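Local coordinates for blue copper protein (Hyphomicrobium denitrificans, PDB 3EF4) that binds a single copper ion and probably carries electrons between redox partners in the periplasm, as blue copper proteins of the pseudoazurin family do, at residues S40-V54 and L74-M87. Residues are numbered along the deposited sequence; the frame is centred on the assembly and turned at random.
Sequences SHNAESVREVWPEGV and LYVLKCAPHYGMGM. With CU (copper (II) ion), chain D; PO4 (phosphate ion), chain G; PO4 (phosphate ion), chain H.
E44 and K78 form an antiparallel hydrogen-bonded pair, K78 N reaching E44 O at 2.8 Å and E44 N returning to K78 O, and S45 is paired with L77 in the adjoining non-hydrogen-bonded pair. V46 N, just past the short strand 44-45, adds an almost straight bond to V76 O, and one water bridges V49 O, L74 O and V76 N.

From the following loop, W50 and P51 pack on Y75 of strand 73-78. The edge of Y75 stands against the face of W50, planes at 70°, with Y75 CD2 3.6 Å from W50 CH2. P51, whose rigid ring suits a flat aromatic surface, lays CG over the Y75 face, 3.8 Å from its centroid. With CG anti to the backbone N (chi1 -167°), W50 turns one indole face to that edge, its rim meeting L77 CD1; S45 OG, bonded to V57 N, sits over the opposite face. Replacing W50 by an alanine would probably open a gap beside Y75 and L77, leaving the tyrosine edge without the indole face it packs against.

Branched V46 and V49 pack on V76, and V46 CG2 touches K78 CB. The lysine's extended chain carries NZ outward to a phosphate, probably from crystallisation.

At the other end both segments supply copper ligands: histidine nitrogens H41 ND1 and H82 ND1 bind closely at 2.0 Å, the thiolate C79 SG at 2.2 Å, and the weaker thioether M87 SD at 2.5 Å. N42 N grips the thiolate (3.5 Å to C79 SG, 166°), while E44 OE1 and G59 O hold ND2 so that OD1 can take A80 N at 2.7 Å. H41 NE2 is fixed by N9 OD1. This His-Cys-His-Met site, at one end of a Greek-key beta sandwich, is the type 1 copper centre of cupredoxins.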
# COMPACT_ATOMS: atom_id res chain seq x y z
N SER A 40 -2.10 -2.03 16.45
CA SER A 40 -2.63 -0.66 16.35
C SER A 40 -2.44 -0.07 14.97
O SER A 40 -2.33 1.17 14.88
CB SER A 40 -2.08 0.25 17.43
OG SER A 40 -2.36 -0.34 18.72
N HIS A 41 -2.45 -0.90 13.94
CA HIS A 41 -2.42 -0.49 12.56
C HIS A 41 -3.56 -1.11 11.79
O HIS A 41 -4.18 -2.05 12.25
CB HIS A 41 -1.12 -0.92 11.91
CG HIS A 41 0.12 -0.42 12.58
ND1 HIS A 41 0.56 0.88 12.41
CD2 HIS A 41 0.97 -1.05 13.42
CE1 HIS A 41 1.65 1.02 13.13
NE2 HIS A 41 1.94 -0.13 13.76
N ASN A 42 -3.83 -0.63 10.60
CA ASN A 42 -4.65 -1.34 9.65
C ASN A 42 -4.11 -1.12 8.24
O ASN A 42 -3.16 -0.39 8.02
CB ASN A 42 -6.13 -1.01 9.73
CG ASN A 42 -6.57 0.24 8.98
OD1 ASN A 42 -5.85 1.22 8.92
ND2 ASN A 42 -7.76 0.14 8.42
N ALA A 43 -4.80 -1.74 7.30
CA ALA A 43 -4.53 -1.48 5.87
C ALA A 43 -5.86 -1.34 5.18
O ALA A 43 -6.76 -2.16 5.32
CB ALA A 43 -3.72 -2.58 5.24
N GLU A 44 -6.02 -0.26 4.43
CA GLU A 44 -7.25 0.01 3.67
C GLU A 44 -6.92 0.79 2.43
O GLU A 44 -5.97 1.60 2.38
CB GLU A 44 -8.27 0.72 4.54
CG GLU A 44 -7.88 2.13 4.97
CD GLU A 44 -8.96 2.71 5.83
OE1 GLU A 44 -9.17 2.25 6.95
OE2 GLU A 44 -9.70 3.61 5.40
N SER A 45 -7.74 0.65 1.41
CA SER A 45 -7.58 1.40 0.19
C SER A 45 -7.59 2.90 0.41
O SER A 45 -8.40 3.39 1.20
CB SER A 45 -8.75 1.06 -0.75
OG SER A 45 -8.81 -0.30 -1.06
N VAL A 46 -6.75 3.61 -0.31
CA VAL A 46 -6.91 5.05 -0.45
C VAL A 46 -7.92 5.23 -1.57
O VAL A 46 -7.60 5.16 -2.74
CB VAL A 46 -5.57 5.73 -0.72
CG1 VAL A 46 -5.74 7.22 -0.94
CG2 VAL A 46 -4.64 5.54 0.48
N ARG A 47 -9.18 5.43 -1.18
CA ARG A 47 -10.24 5.33 -2.18
C ARG A 47 -10.18 6.41 -3.23
O ARG A 47 -10.69 6.18 -4.34
CB ARG A 47 -11.61 5.28 -1.52
CG ARG A 47 -11.71 3.96 -0.78
CD ARG A 47 -12.97 3.35 -0.61
NE ARG A 47 -13.75 3.19 -1.83
CZ ARG A 47 -15.07 3.04 -1.84
NH1 ARG A 47 -15.76 3.02 -0.73
NH2 ARG A 47 -15.66 2.90 -3.01
N GLU A 48 -9.55 7.52 -2.89
CA GLU A 48 -9.48 8.61 -3.85
C GLU A 48 -8.56 8.30 -5.01
O GLU A 48 -8.62 9.00 -6.01
CB GLU A 48 -9.11 9.90 -3.11
CG GLU A 48 -10.11 10.27 -2.01
CD GLU A 48 -10.04 9.47 -0.71
OE1 GLU A 48 -9.11 8.65 -0.35
OE2 GLU A 48 -11.07 9.65 -0.01
N VAL A 49 -7.73 7.26 -4.86
CA VAL A 49 -6.81 6.87 -5.95
C VAL A 49 -6.95 5.39 -6.33
O VAL A 49 -6.30 4.94 -7.29
CB VAL A 49 -5.36 7.29 -5.59
CG1 VAL A 49 -4.78 6.37 -4.53
CG2 VAL A 49 -4.41 7.39 -6.75
N TRP A 50 -7.77 4.64 -5.63
CA TRP A 50 -7.96 3.20 -5.92
C TRP A 50 -8.54 2.99 -7.29
O TRP A 50 -9.41 3.80 -7.66
CB TRP A 50 -8.86 2.63 -4.87
CG TRP A 50 -8.96 1.16 -4.76
CD1 TRP A 50 -9.97 0.37 -5.23
CD2 TRP A 50 -8.03 0.27 -4.16
NE1 TRP A 50 -9.72 -0.93 -4.94
CE2 TRP A 50 -8.53 -1.03 -4.28
CE3 TRP A 50 -6.78 0.46 -3.50
CZ2 TRP A 50 -7.88 -2.15 -3.79
CZ3 TRP A 50 -6.16 -0.65 -3.02
CH2 TRP A 50 -6.68 -1.93 -3.15
N PRO A 51 -8.10 1.98 -8.02
CA PRO A 51 -8.58 1.78 -9.39
C PRO A 51 -10.09 1.63 -9.45
O PRO A 51 -10.78 0.98 -8.63
CB PRO A 51 -7.83 0.54 -9.86
CG PRO A 51 -6.56 0.55 -9.09
CD PRO A 51 -7.05 0.99 -7.74
N GLU A 52 -10.56 2.22 -10.55
CA GLU A 52 -11.96 2.30 -10.83
C GLU A 52 -12.53 0.92 -10.86
O GLU A 52 -11.98 0.02 -11.56
CB GLU A 52 -12.18 3.04 -12.18
CG GLU A 52 -13.56 3.75 -12.10
CD GLU A 52 -14.64 2.78 -12.59
OE1 GLU A 52 -15.81 2.98 -12.32
OE2 GLU A 52 -14.18 1.78 -13.22
N GLY A 53 -13.62 0.81 -10.08
CA GLY A 53 -14.40 -0.40 -10.24
C GLY A 53 -13.86 -1.60 -9.51
O GLY A 53 -14.53 -2.64 -9.45
N VAL A 54 -12.66 -1.55 -8.95
CA VAL A 54 -12.08 -2.68 -8.24
C VAL A 54 -12.50 -2.65 -6.79
O VAL A 54 -12.47 -1.59 -6.14
CB VAL A 54 -10.55 -2.67 -8.32
CG1 VAL A 54 -9.93 -3.76 -7.48
CG2 VAL A 54 -10.09 -2.76 -9.76
N LEU A 74 -1.85 -0.08 -10.32
CA LEU A 74 -1.26 0.35 -9.09
C LEU A 74 -2.29 0.64 -8.04
O LEU A 74 -3.24 1.37 -8.31
CB LEU A 74 -0.38 1.60 -9.31
CG LEU A 74 0.83 1.39 -10.19
CD1 LEU A 74 1.41 2.72 -10.62
CD2 LEU A 74 1.90 0.59 -9.45
N TYR A 75 -2.07 0.12 -6.85
CA TYR A 75 -3.01 0.13 -5.73
C TYR A 75 -2.34 0.73 -4.49
O TYR A 75 -1.37 0.20 -3.99
CB TYR A 75 -3.43 -1.30 -5.44
CG TYR A 75 -4.21 -1.93 -6.56
CD1 TYR A 75 -3.57 -2.54 -7.62
CD2 TYR A 75 -5.60 -1.91 -6.56
CE1 TYR A 75 -4.30 -3.13 -8.66
CE2 TYR A 75 -6.31 -2.48 -7.57
CZ TYR A 75 -5.67 -3.08 -8.63
OH TYR A 75 -6.42 -3.68 -9.62
N VAL A 76 -2.90 1.83 -4.04
CA VAL A 76 -2.39 2.51 -2.86
C VAL A 76 -3.26 2.16 -1.66
O VAL A 76 -4.49 2.33 -1.72
CB VAL A 76 -2.39 4.06 -3.06
CG1 VAL A 76 -1.78 4.72 -1.83
CG2 VAL A 76 -1.63 4.44 -4.30
N LEU A 77 -2.61 1.72 -0.58
CA LEU A 77 -3.28 1.49 0.69
C LEU A 77 -2.63 2.36 1.75
O LEU A 77 -1.47 2.72 1.67
CB LEU A 77 -3.30 0.03 1.10
CG LEU A 77 -3.99 -0.94 0.15
CD1 LEU A 77 -3.05 -1.48 -0.90
CD2 LEU A 77 -4.63 -2.09 0.93
N LYS A 78 -3.43 2.68 2.77
CA LYS A 78 -2.98 3.40 3.91
C LYS A 78 -3.32 2.65 5.19
O LYS A 78 -4.18 1.80 5.22
CB LYS A 78 -3.64 4.81 3.98
CG LYS A 78 -5.16 4.75 4.10
CD LYS A 78 -5.76 6.15 4.21
CE LYS A 78 -7.29 6.06 4.15
NZ LYS A 78 -7.93 7.39 4.24
N CYS A 79 -2.65 3.08 6.26
CA CYS A 79 -3.04 2.80 7.63
C CYS A 79 -3.81 4.02 8.12
O CYS A 79 -3.28 5.13 8.06
CB CYS A 79 -1.84 2.52 8.50
SG CYS A 79 -2.23 2.50 10.25
N ALA A 80 -5.07 3.82 8.52
CA ALA A 80 -5.90 4.97 8.83
C ALA A 80 -5.30 5.88 9.90
O ALA A 80 -5.20 7.09 9.66
CB ALA A 80 -7.30 4.53 9.26
N PRO A 81 -4.92 5.43 11.07
CA PRO A 81 -4.38 6.36 12.03
C PRO A 81 -3.02 6.93 11.70
O PRO A 81 -2.65 7.95 12.27
CB PRO A 81 -4.30 5.50 13.31
CG PRO A 81 -4.14 4.12 12.82
CD PRO A 81 -5.04 4.03 11.59
N HIS A 82 -2.27 6.25 10.82
CA HIS A 82 -0.91 6.69 10.56
C HIS A 82 -0.63 7.22 9.17
O HIS A 82 0.51 7.49 8.84
CB HIS A 82 0.11 5.61 10.91
CG HIS A 82 0.02 5.18 12.35
ND1 HIS A 82 -0.08 3.84 12.62
CD2 HIS A 82 0.06 5.84 13.50
CE1 HIS A 82 -0.14 3.72 13.95
NE2 HIS A 82 -0.08 4.94 14.49
N TYR A 83 -1.67 7.41 8.36
CA TYR A 83 -1.42 7.90 7.00
C TYR A 83 -0.67 9.19 6.98
O TYR A 83 0.30 9.36 6.22
CB TYR A 83 -2.74 8.07 6.28
CG TYR A 83 -2.68 8.29 4.80
CD1 TYR A 83 -1.73 7.71 3.98
CD2 TYR A 83 -3.63 9.08 4.19
CE1 TYR A 83 -1.72 7.93 2.64
CE2 TYR A 83 -3.64 9.30 2.83
CZ TYR A 83 -2.67 8.72 2.03
OH TYR A 83 -2.63 8.89 0.68
N GLY A 84 -1.06 10.11 7.85
CA GLY A 84 -0.37 11.37 7.96
C GLY A 84 1.03 11.31 8.44
O GLY A 84 1.85 12.24 8.24
N MET A 85 1.43 10.22 9.07
CA MET A 85 2.77 9.93 9.51
C MET A 85 3.51 9.16 8.46
O MET A 85 4.61 8.70 8.69
CB MET A 85 2.73 9.14 10.83
CG MET A 85 2.37 10.00 12.04
SD MET A 85 1.98 9.19 13.61
CE MET A 85 0.28 9.09 13.41
N GLY A 86 2.92 8.99 7.28
CA GLY A 86 3.67 8.32 6.23
C GLY A 86 3.34 6.87 6.01
O GLY A 86 4.01 6.24 5.20
N MET A 87 2.34 6.29 6.69
CA MET A 87 2.12 4.86 6.59
C MET A 87 1.21 4.55 5.39
O MET A 87 -0.00 4.55 5.45
CB MET A 87 1.55 4.31 7.89
CG MET A 87 1.65 2.78 7.93
SD MET A 87 1.60 2.18 9.65
CE MET A 87 1.58 0.41 9.27
CU CU D . -0.30 2.31 11.29
P PO4 G . -7.76 4.15 -12.42
O1 PO4 G . -7.83 4.05 -13.98
O2 PO4 G . -7.06 5.54 -12.02
O3 PO4 G . -9.21 4.14 -11.81
O4 PO4 G . -6.88 2.99 -11.84
P PO4 H . -11.09 6.35 6.62
O1 PO4 H . -10.17 6.71 7.83
O2 PO4 H . -10.37 6.76 5.26
O3 PO4 H . -11.36 4.79 6.59
O4 PO4 H . -12.45 7.13 6.72
O HOH W 1 -7.34 8.81 2.03
O HOH W 2 -4.44 3.02 -6.33